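Local coordinates for protein haloacid dehalogenase-like hydrolase (Klebsiella pneumoniae subsp. pneumoniae, PDB 3PGV) that probably acts as a metal-dependent phosphatase of the Cof family within the haloacid dehalogenase superfamily, and holds a calcium ion in this crystal, at residues A[22-33]-A[54-63]; A[80-89]-A[208-217]. All blocks are in the same frame, centred on the assembly; numbering follows the deposited sequence.

Both contacts are buried and both belong to the same eight-stranded mixed sheet, in which strands 56-60 and 80-83 are neighbours; backbone bonds between F59 and I82 and between T61 and I82 join them directly. Interaction 1 lies within the sheet: two parallel strands share backbone hydrogen bonds, and their ends carry charged groups around a calcium ion. Interaction 2 lies across one face of the sheet, where segment 208-217 brings a helix down on strands 80-83 and 88-90 largely through close apolar packing, with a bare glycine and the chain of K210 beside it. The two chemistries converge at K210, which starts the helix of interaction 2 and reaches D27 and the carbonyl of A60 in interaction 1.

Interaction 1: residues A[22-33]-A[54-63]. With CA (calcium ion), chain E.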
loop_
_atom_site.group_PDB
_atom_site.type_symbol
_atom_site.label_atom_id
_atom_site.label_comp_id
_atom_site.label_asym_id
_atom_site.label_seq_id
_atom_site.Cartn_x
_atom_site.Cartn_y
_atom_site.Cartn_z
ATOM N N GLN A 22 -18.549 -7.140 -7.404
ATOM C CA GLN A 22 -18.999 -7.264 -6.016
ATOM C C GLN A 22 -17.966 -6.758 -5.031
ATOM O O GLN A 22 -18.301 -6.496 -3.873
ATOM C CB GLN A 22 -19.390 -8.719 -5.689
ATOM C CG GLN A 22 -20.757 -9.114 -6.223
ATOM C CD GLN A 22 -21.855 -8.250 -5.651
ATOM O OE1 GLN A 22 -22.018 -8.127 -4.428
ATOM N NE2 GLN A 22 -22.622 -7.621 -6.525
ATOM N N VAL A 23 -16.697 -6.667 -5.464
ATOM C CA VAL A 23 -15.613 -6.189 -4.604
ATOM C C VAL A 23 -14.979 -4.933 -5.195
ATOM O O VAL A 23 -14.537 -4.949 -6.350
ATOM C CB VAL A 23 -14.545 -7.300 -4.351
ATOM C CG1 VAL A 23 -13.424 -6.792 -3.438
ATOM C CG2 VAL A 23 -15.187 -8.565 -3.772
ATOM N N VAL A 24 -14.936 -3.846 -4.409
ATOM C CA VAL A 24 -14.253 -2.627 -4.800
ATOM C C VAL A 24 -12.972 -2.509 -3.977
ATOM O O VAL A 24 -13.035 -2.492 -2.743
ATOM C CB VAL A 24 -15.151 -1.359 -4.646
ATOM C CG1 VAL A 24 -14.344 -0.080 -4.880
ATOM C CG2 VAL A 24 -16.346 -1.415 -5.583
ATOM N N ALA A 25 -11.806 -2.482 -4.653
ATOM C CA ALA A 25 -10.519 -2.329 -3.975
ATOM C C ALA A 25 -9.944 -0.970 -4.278
ATOM O O ALA A 25 -9.961 -0.535 -5.431
ATOM C CB ALA A 25 -9.554 -3.411 -4.415
ATOM N N SER A 26 -9.480 -0.265 -3.259
ATOM C CA SER A 26 -8.929 1.043 -3.503
ATOM C C SER A 26 -7.735 1.337 -2.654
ATOM O O SER A 26 -7.768 1.136 -1.435
ATOM C CB SER A 26 -9.994 2.124 -3.310
ATOM O OG SER A 26 -9.517 3.401 -3.719
ATOM N N ASP A 27 -6.691 1.890 -3.281
ATOM C CA ASP A 27 -5.574 2.487 -2.580
ATOM C C ASP A 27 -6.120 3.735 -1.822
ATOM O O ASP A 27 -7.220 4.212 -2.133
ATOM C CB ASP A 27 -4.474 2.893 -3.593
ATOM C CG ASP A 27 -3.331 3.711 -3.007
ATOM O OD1 ASP A 27 -2.925 3.429 -1.853
ATOM O OD2 ASP A 27 -2.828 4.618 -3.712
ATOM N N LEU A 28 -5.387 4.228 -0.823
ATOM C CA LEU A 28 -5.869 5.364 -0.045
ATOM C C LEU A 28 -5.219 6.679 -0.450
ATOM O O LEU A 28 -5.868 7.506 -1.105
ATOM C CB LEU A 28 -5.742 5.093 1.463
ATOM C CG LEU A 28 -6.639 3.953 1.990
ATOM C CD1 LEU A 28 -6.198 3.492 3.369
ATOM C CD2 LEU A 28 -8.113 4.365 1.988
ATOM N N ASP A 29 -3.925 6.860 -0.118
ATOM C CA ASP A 29 -3.208 8.087 -0.443
ATOM C C ASP A 29 -3.083 8.271 -1.939
ATOM O O ASP A 29 -2.604 7.376 -2.631
ATOM C CB ASP A 29 -1.826 8.105 0.223
ATOM C CG ASP A 29 -1.898 7.979 1.721
ATOM O OD1 ASP A 29 -2.277 8.966 2.379
ATOM O OD2 ASP A 29 -1.646 6.870 2.233
ATOM N N GLY A 30 -3.541 9.431 -2.432
ATOM C CA GLY A 30 -3.479 9.772 -3.852
ATOM C C GLY A 30 -4.560 9.111 -4.686
ATOM O O GLY A 30 -4.623 9.329 -5.894
ATOM N N THR A 31 -5.425 8.286 -4.045
ATOM C CA THR A 31 -6.479 7.555 -4.742
ATOM C C THR A 31 -7.878 7.901 -4.170
ATOM O O THR A 31 -8.548 8.786 -4.694
ATOM C CB THR A 31 -6.161 6.056 -4.734
ATOM O OG1 THR A 31 -4.854 5.853 -5.287
ATOM C CG2 THR A 31 -7.177 5.247 -5.495
ATOM N N LEU A 32 -8.297 7.223 -3.093
ATOM C CA LEU A 32 -9.584 7.503 -2.456
ATOM C C LEU A 32 -9.491 8.786 -1.596
ATOM O O LEU A 32 -10.455 9.563 -1.539
ATOM C CB LEU A 32 -10.040 6.303 -1.592
ATOM C CG LEU A 32 -11.408 6.448 -0.888
ATOM C CD1 LEU A 32 -12.546 6.620 -1.903
ATOM C CD2 LEU A 32 -11.675 5.281 0.008
ATOM N N LEU A 33 -8.334 9.002 -0.929
ATOM C CA LEU A 33 -8.149 10.184 -0.092
ATOM C C LEU A 33 -7.936 11.434 -0.944
ATOM O O LEU A 33 -7.328 11.364 -2.034
ATOM C CB LEU A 33 -6.964 10.004 0.888
ATOM C CG LEU A 33 -7.067 8.852 1.899
ATOM C CD1 LEU A 33 -5.838 8.802 2.764
ATOM C CD2 LEU A 33 -8.318 8.983 2.769
ATOM N N GLY A 54 -25.026 -4.145 -1.168
ATOM C CA GLY A 54 -24.310 -5.417 -1.075
ATOM C C GLY A 54 -22.873 -5.417 -1.573
ATOM O O GLY A 54 -22.244 -6.476 -1.624
ATOM N N ILE A 55 -22.326 -4.238 -1.929
ATOM C CA ILE A 55 -20.939 -4.162 -2.421
ATOM C C ILE A 55 -19.917 -4.236 -1.276
ATOM O O ILE A 55 -20.123 -3.641 -0.224
ATOM C CB ILE A 55 -20.720 -2.917 -3.343
ATOM C CG1 ILE A 55 -21.782 -2.868 -4.495
ATOM C CG2 ILE A 55 -19.283 -2.858 -3.891
ATOM C CD1 ILE A 55 -21.862 -4.177 -5.407
ATOM N N ASN A 56 -18.826 -4.996 -1.485
ATOM C CA ASN A 56 -17.748 -5.158 -0.508
ATOM C C ASN A 56 -16.606 -4.232 -0.821
ATOM O O ASN A 56 -16.268 -4.043 -1.991
ATOM C CB ASN A 56 -17.249 -6.591 -0.505
ATOM C CG ASN A 56 -18.286 -7.569 -0.074
ATOM O OD1 ASN A 56 -18.515 -7.765 1.116
ATOM N ND2 ASN A 56 -19.013 -8.127 -1.036
ATOM N N PHE A 57 -15.975 -3.677 0.216
ATOM C CA PHE A 57 -14.853 -2.770 0.034
ATOM C C PHE A 57 -13.609 -3.304 0.650
ATOM O O PHE A 57 -13.646 -3.875 1.743
ATOM C CB PHE A 57 -15.174 -1.381 0.590
ATOM C CG PHE A 57 -16.089 -0.570 -0.289
ATOM C CD1 PHE A 57 -17.472 -0.660 -0.153
ATOM C CD2 PHE A 57 -15.574 0.274 -1.267
ATOM C CE1 PHE A 57 -18.320 0.081 -0.974
ATOM C CE2 PHE A 57 -16.424 1.014 -2.088
ATOM C CZ PHE A 57 -17.792 0.919 -1.933
ATOM N N VAL A 58 -12.493 -3.154 -0.059
ATOM C CA VAL A 58 -11.179 -3.565 0.427
ATOM C C VAL A 58 -10.223 -2.393 0.236
ATOM O O VAL A 58 -10.095 -1.881 -0.874
ATOM C CB VAL A 58 -10.670 -4.852 -0.288
ATOM C CG1 VAL A 58 -9.305 -5.264 0.241
ATOM C CG2 VAL A 58 -11.674 -5.993 -0.143
ATOM N N PHE A 59 -9.623 -1.919 1.313
ATOM C CA PHE A 59 -8.700 -0.792 1.230
ATOM C C PHE A 59 -7.261 -1.262 1.356
ATOM O O PHE A 59 -6.962 -2.125 2.190
ATOM C CB PHE A 59 -9.061 0.290 2.255
ATOM C CG PHE A 59 -10.483 0.775 2.084
ATOM C CD1 PHE A 59 -10.846 1.543 0.979
ATOM C CD2 PHE A 59 -11.485 0.364 2.957
ATOM C CE1 PHE A 59 -12.181 1.897 0.762
ATOM C CE2 PHE A 59 -12.817 0.750 2.756
ATOM C CZ PHE A 59 -13.155 1.515 1.668
ATOM N N ALA A 60 -6.406 -0.839 0.407
ATOM C CA ALA A 60 -5.033 -1.336 0.311
ATOM C C ALA A 60 -4.031 -0.211 0.362
ATOM O O ALA A 60 -4.023 0.655 -0.509
ATOM C CB ALA A 60 -4.859 -2.140 -0.967
ATOM N N THR A 61 -3.160 -0.231 1.357
ATOM C CA THR A 61 -2.195 0.841 1.529
ATOM C C THR A 61 -0.801 0.317 1.836
ATOM O O THR A 61 -0.645 -0.827 2.288
ATOM C CB THR A 61 -2.689 1.823 2.610
ATOM O OG1 THR A 61 -1.729 2.884 2.767
ATOM C CG2 THR A 61 -2.951 1.135 3.953
ATOM N N GLY A 62 0.195 1.173 1.624
ATOM C CA GLY A 62 1.559 0.919 2.037
ATOM C C GLY A 62 1.767 1.273 3.497
ATOM O O GLY A 62 2.710 0.795 4.132
ATOM N N ARG A 63 0.831 2.054 4.066
ATOM C CA ARG A 63 0.890 2.463 5.467
ATOM C C ARG A 63 0.875 1.281 6.413
ATOM O O ARG A 63 0.334 0.229 6.078
ATOM C CB ARG A 63 -0.279 3.381 5.812
ATOM C CG ARG A 63 -0.250 4.759 5.162
ATOM C CD ARG A 63 -1.287 5.612 5.839
ATOM N NE ARG A 63 -1.553 6.862 5.145
ATOM C CZ ARG A 63 -2.314 7.830 5.650
ATOM N NH1 ARG A 63 -2.851 7.698 6.858
ATOM N NH2 ARG A 63 -2.528 8.946 4.959
HETATM CA CA CA E . -1.007 5.813 -3.478
HETATM O O HOH W 1 -2.454 4.710 1.025
HETATM O O HOH W 2 0.101 3.478 -3.886
#
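L32 and L28 press their CD2 methyls against the ring of F59, L32 approaching CE1 at 3.5 Å and L28 lying near CD1. The short helical turn 28-32, following strand 23-27, leans over the neighbouring strand 56-60, and a broad phenyl suits the place because it offers both leucines a surface. On the same face of the sheet, V24 and F57 run side by side. V24 holds CG1 opposite its backbone N (chi1 172°), which carries that methyl to the ring's CE2 (3.6 Å), while its other branch, CG2, meets CG2 of I55; helices 41-51 and 274-283 cover this row. On the other face V23 CG1 touches V58 CG2, and the methyls of A25 and A60 keep the relief low. The strands between are parallel, as in the Rossmann-like core of haloacid dehalogenase enzymes, bonded alternately from V24 N to N56 O (2.8 Å) and from V58 N to V24 O.

Strand 23-27 leads into the D27-L28-D29-G30-T31 sequence, the DxDxT motif of this superfamily. D27 OD2 binds calcium at 2.2 Å, D29 contributes its backbone O, and D233 completes the protein's share of the site. The D29 carboxylate is left to meet R63: NH2 reaches OD1 at 2.6 Å and NE reaches OD2 at 2.9 Å, a side-on, two-pronged salt bridge on the syn lone pairs, with the two planes 22° apart. R63's extended chain lets both nitrogens engage, fixing the carboxylate's rotation. Into the hollow among D27, D29 and T61 fits a water, which accepts from D29 N and donates to D29 OD2 at 2.6 Å.

Interaction 2: residues A[80-89]-A[208-217]; sequences YMITSNGARV and VSKGHALEAV
G86, at a backbone phi of 97°, brings its bare CA to 3.6 Å from the methyl of A213, in the first turn of helix 210-217, which packs on the sheet. Glycine suits the spot twice over: a CB would run into S209 O, and these backbone angles alone would jam one against the preceding carbonyl. Alanine opposite keeps the helix low, and its CB also meets I82 CD1 at 3.7 Å.

One helical turn on, V217 straddles two strands. Its CG1, set anti to the backbone N (chi1 170°), lies 3.6 Å from Y80 CB, and its CG2 rests 3.8 Å from both methyls of V89. At the other end V208 CG1 packs on the G86-A87 peptide, 3.4 Å from A87 N. A classic beta bulge, A87 and R88 facing T83, shapes the return to strand 88-90.

K210, extended beyond CG, passes obliquely across N85, CE 3.4 Å from N85 OD1, an oxygen that accepts from N236. Its NZ goes on to salt bridges with D27 and D237. Close-fitting apolar packing therefore seats the helix, and so K210 at its start is held where NZ can meet both carboxylates beside the metal site.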
loop_
_atom_site.group_PDB
_atom_site.type_symbol
_atom_site.label_atom_id
_atom_site.label_comp_id
_atom_site.label_asym_id
_atom_site.label_seq_id
_atom_site.Cartn_x
_atom_site.Cartn_y
_atom_site.Cartn_z
ATOM N N TYR A 80 -12.249 -5.095 4.894
ATOM C CA TYR A 80 -10.934 -5.697 5.078
ATOM C C TYR A 80 -9.875 -4.620 4.811
ATOM O O TYR A 80 -10.060 -3.771 3.920
ATOM C CB TYR A 80 -10.732 -6.877 4.127
ATOM C CG TYR A 80 -11.294 -8.183 4.646
ATOM C CD1 TYR A 80 -10.614 -8.923 5.609
ATOM C CD2 TYR A 80 -12.461 -8.722 4.114
ATOM C CE1 TYR A 80 -11.121 -10.131 6.083
ATOM C CE2 TYR A 80 -12.963 -9.943 4.559
ATOM C CZ TYR A 80 -12.289 -10.646 5.546
ATOM O OH TYR A 80 -12.781 -11.855 5.993
HETATM N N MSE A 81 -8.800 -4.621 5.600
HETATM C CA MSE A 81 -7.754 -3.614 5.486
HETATM C C MSE A 81 -6.425 -4.269 5.117
HETATM O O MSE A 81 -5.903 -5.089 5.883
HETATM C CB MSE A 81 -7.630 -2.837 6.814
HETATM C CG MSE A 81 -6.675 -1.653 6.751
HETATM SE SE MSE A 81 -7.290 -0.201 5.570
HETATM C CE MSE A 81 -9.077 0.054 6.293
ATOM N N ILE A 82 -5.898 -3.944 3.917
ATOM C CA ILE A 82 -4.584 -4.412 3.465
ATOM C C ILE A 82 -3.572 -3.335 3.806
ATOM O O ILE A 82 -3.712 -2.205 3.339
ATOM C CB ILE A 82 -4.597 -4.704 1.934
ATOM C CG1 ILE A 82 -5.540 -5.862 1.585
ATOM C CG2 ILE A 82 -3.184 -4.945 1.400
ATOM C CD1 ILE A 82 -5.769 -6.030 0.091
ATOM N N THR A 83 -2.578 -3.654 4.658
ATOM C CA THR A 83 -1.532 -2.681 5.013
ATOM C C THR A 83 -0.132 -3.216 4.673
ATOM O O THR A 83 -0.005 -4.362 4.239
ATOM C CB THR A 83 -1.656 -2.246 6.473
ATOM O OG1 THR A 83 -1.492 -3.387 7.324
ATOM C CG2 THR A 83 -2.976 -1.524 6.765
ATOM N N SER A 84 0.907 -2.365 4.818
ATOM C CA SER A 84 2.303 -2.706 4.466
ATOM C C SER A 84 2.397 -3.379 3.077
ATOM O O SER A 84 3.153 -4.339 2.892
ATOM C CB SER A 84 2.949 -3.573 5.549
ATOM O OG SER A 84 3.160 -2.842 6.746
ATOM N N ASN A 85 1.609 -2.855 2.101
ATOM C CA ASN A 85 1.586 -3.312 0.702
ATOM C C ASN A 85 1.258 -4.783 0.558
ATOM O O ASN A 85 1.813 -5.450 -0.299
ATOM C CB ASN A 85 2.894 -2.971 -0.004
ATOM C CG ASN A 85 3.127 -1.503 -0.131
ATOM O OD1 ASN A 85 2.312 -0.771 -0.686
ATOM N ND2 ASN A 85 4.281 -1.056 0.295
ATOM N N GLY A 86 0.338 -5.277 1.386
ATOM C CA GLY A 86 -0.109 -6.666 1.310
ATOM C C GLY A 86 0.564 -7.613 2.281
ATOM O O GLY A 86 0.221 -8.787 2.320
ATOM N N ALA A 87 1.530 -7.123 3.075
ATOM C CA ALA A 87 2.208 -7.977 4.058
ATOM C C ALA A 87 1.277 -8.300 5.228
ATOM O O ALA A 87 1.468 -9.305 5.904
ATOM C CB ALA A 87 3.475 -7.305 4.556
ATOM N N ARG A 88 0.230 -7.467 5.432
ATOM C CA ARG A 88 -0.734 -7.665 6.505
ATOM C C ARG A 88 -2.164 -7.530 5.979
ATOM O O ARG A 88 -2.434 -6.692 5.115
ATOM C CB ARG A 88 -0.517 -6.619 7.637
ATOM C CG ARG A 88 0.839 -6.686 8.357
ATOM C CD ARG A 88 0.928 -7.865 9.287
ATOM N NE ARG A 88 2.093 -7.788 10.175
ATOM C CZ ARG A 88 3.309 -8.222 9.848
ATOM N NH1 ARG A 88 3.543 -8.710 8.633
ATOM N NH2 ARG A 88 4.305 -8.142 10.719
ATOM N N VAL A 89 -3.087 -8.291 6.555
ATOM C CA VAL A 89 -4.518 -8.118 6.336
ATOM C C VAL A 89 -5.233 -8.175 7.687
ATOM O O VAL A 89 -4.917 -9.032 8.519
ATOM C CB VAL A 89 -5.118 -9.128 5.309
ATOM C CG1 VAL A 89 -6.632 -9.239 5.462
ATOM C CG2 VAL A 89 -4.756 -8.741 3.886
ATOM N N VAL A 208 4.338 -10.975 -2.134
ATOM C CA VAL A 208 3.568 -10.034 -1.334
ATOM C C VAL A 208 3.382 -8.729 -2.119
ATOM O O VAL A 208 4.361 -8.140 -2.565
ATOM C CB VAL A 208 4.238 -9.780 0.036
ATOM C CG1 VAL A 208 3.562 -8.624 0.782
ATOM C CG2 VAL A 208 4.259 -11.043 0.882
ATOM N N SER A 209 2.127 -8.331 -2.340
ATOM C CA SER A 209 1.763 -7.065 -2.985
ATOM C C SER A 209 0.315 -6.777 -2.664
ATOM O O SER A 209 -0.379 -7.660 -2.146
ATOM C CB SER A 209 1.957 -7.140 -4.505
ATOM O OG SER A 209 0.918 -7.870 -5.132
ATOM N N LYS A 210 -0.170 -5.561 -2.992
ATOM C CA LYS A 210 -1.579 -5.235 -2.780
ATOM C C LYS A 210 -2.487 -6.165 -3.608
ATOM O O LYS A 210 -3.562 -6.556 -3.137
ATOM C CB LYS A 210 -1.867 -3.774 -3.125
ATOM C CG LYS A 210 -1.149 -2.771 -2.245
ATOM C CD LYS A 210 -1.597 -1.375 -2.584
ATOM C CE LYS A 210 -0.828 -0.314 -1.859
ATOM N NZ LYS A 210 -1.356 1.027 -2.164
ATOM N N GLY A 211 -2.004 -6.556 -4.803
ATOM C CA GLY A 211 -2.716 -7.447 -5.709
ATOM C C GLY A 211 -2.849 -8.858 -5.192
ATOM O O GLY A 211 -3.923 -9.452 -5.290
ATOM N N HIS A 212 -1.755 -9.421 -4.653
ATOM C CA HIS A 212 -1.782 -10.776 -4.096
ATOM C C HIS A 212 -2.616 -10.810 -2.826
ATOM O O HIS A 212 -3.339 -11.783 -2.597
ATOM C CB HIS A 212 -0.364 -11.295 -3.825
ATOM C CG HIS A 212 0.454 -11.469 -5.066
ATOM N ND1 HIS A 212 1.181 -10.416 -5.609
ATOM C CD2 HIS A 212 0.613 -12.560 -5.854
ATOM C CE1 HIS A 212 1.757 -10.902 -6.696
ATOM N NE2 HIS A 212 1.447 -12.186 -6.884
ATOM N N ALA A 213 -2.572 -9.713 -2.019
ATOM C CA ALA A 213 -3.395 -9.617 -0.820
ATOM C C ALA A 213 -4.879 -9.447 -1.187
ATOM O O ALA A 213 -5.742 -10.071 -0.553
ATOM C CB ALA A 213 -2.933 -8.468 0.041
ATOM N N LEU A 214 -5.170 -8.681 -2.280
ATOM C CA LEU A 214 -6.537 -8.511 -2.781
ATOM C C LEU A 214 -7.116 -9.840 -3.215
ATOM O O LEU A 214 -8.258 -10.152 -2.869
ATOM C CB LEU A 214 -6.589 -7.496 -3.943
ATOM C CG LEU A 214 -7.967 -7.339 -4.619
ATOM C CD1 LEU A 214 -9.030 -6.889 -3.616
ATOM C CD2 LEU A 214 -7.893 -6.417 -5.801
ATOM N N GLU A 215 -6.321 -10.654 -3.930
ATOM C CA GLU A 215 -6.750 -11.993 -4.341
ATOM C C GLU A 215 -7.128 -12.840 -3.112
ATOM O O GLU A 215 -8.170 -13.497 -3.119
ATOM C CB GLU A 215 -5.655 -12.686 -5.158
ATOM C CG GLU A 215 -6.056 -14.080 -5.628
ATOM C CD GLU A 215 -5.137 -14.716 -6.649
ATOM O OE1 GLU A 215 -3.903 -14.509 -6.560
ATOM O OE2 GLU A 215 -5.645 -15.482 -7.498
ATOM N N ALA A 216 -6.288 -12.796 -2.043
ATOM C CA ALA A 216 -6.532 -13.548 -0.802
ATOM C C ALA A 216 -7.815 -13.061 -0.102
ATOM O O ALA A 216 -8.643 -13.877 0.308
ATOM C CB ALA A 216 -5.340 -13.409 0.134
ATOM N N VAL A 217 -8.005 -11.731 -0.038
ATOM C CA VAL A 217 -9.182 -11.127 0.586
ATOM C C VAL A 217 -10.451 -11.452 -0.203
ATOM O O VAL A 217 -11.451 -11.858 0.392
ATOM C CB VAL A 217 -8.998 -9.603 0.808
ATOM C CG1 VAL A 217 -10.309 -8.950 1.217
ATOM C CG2 VAL A 217 -7.914 -9.332 1.843
#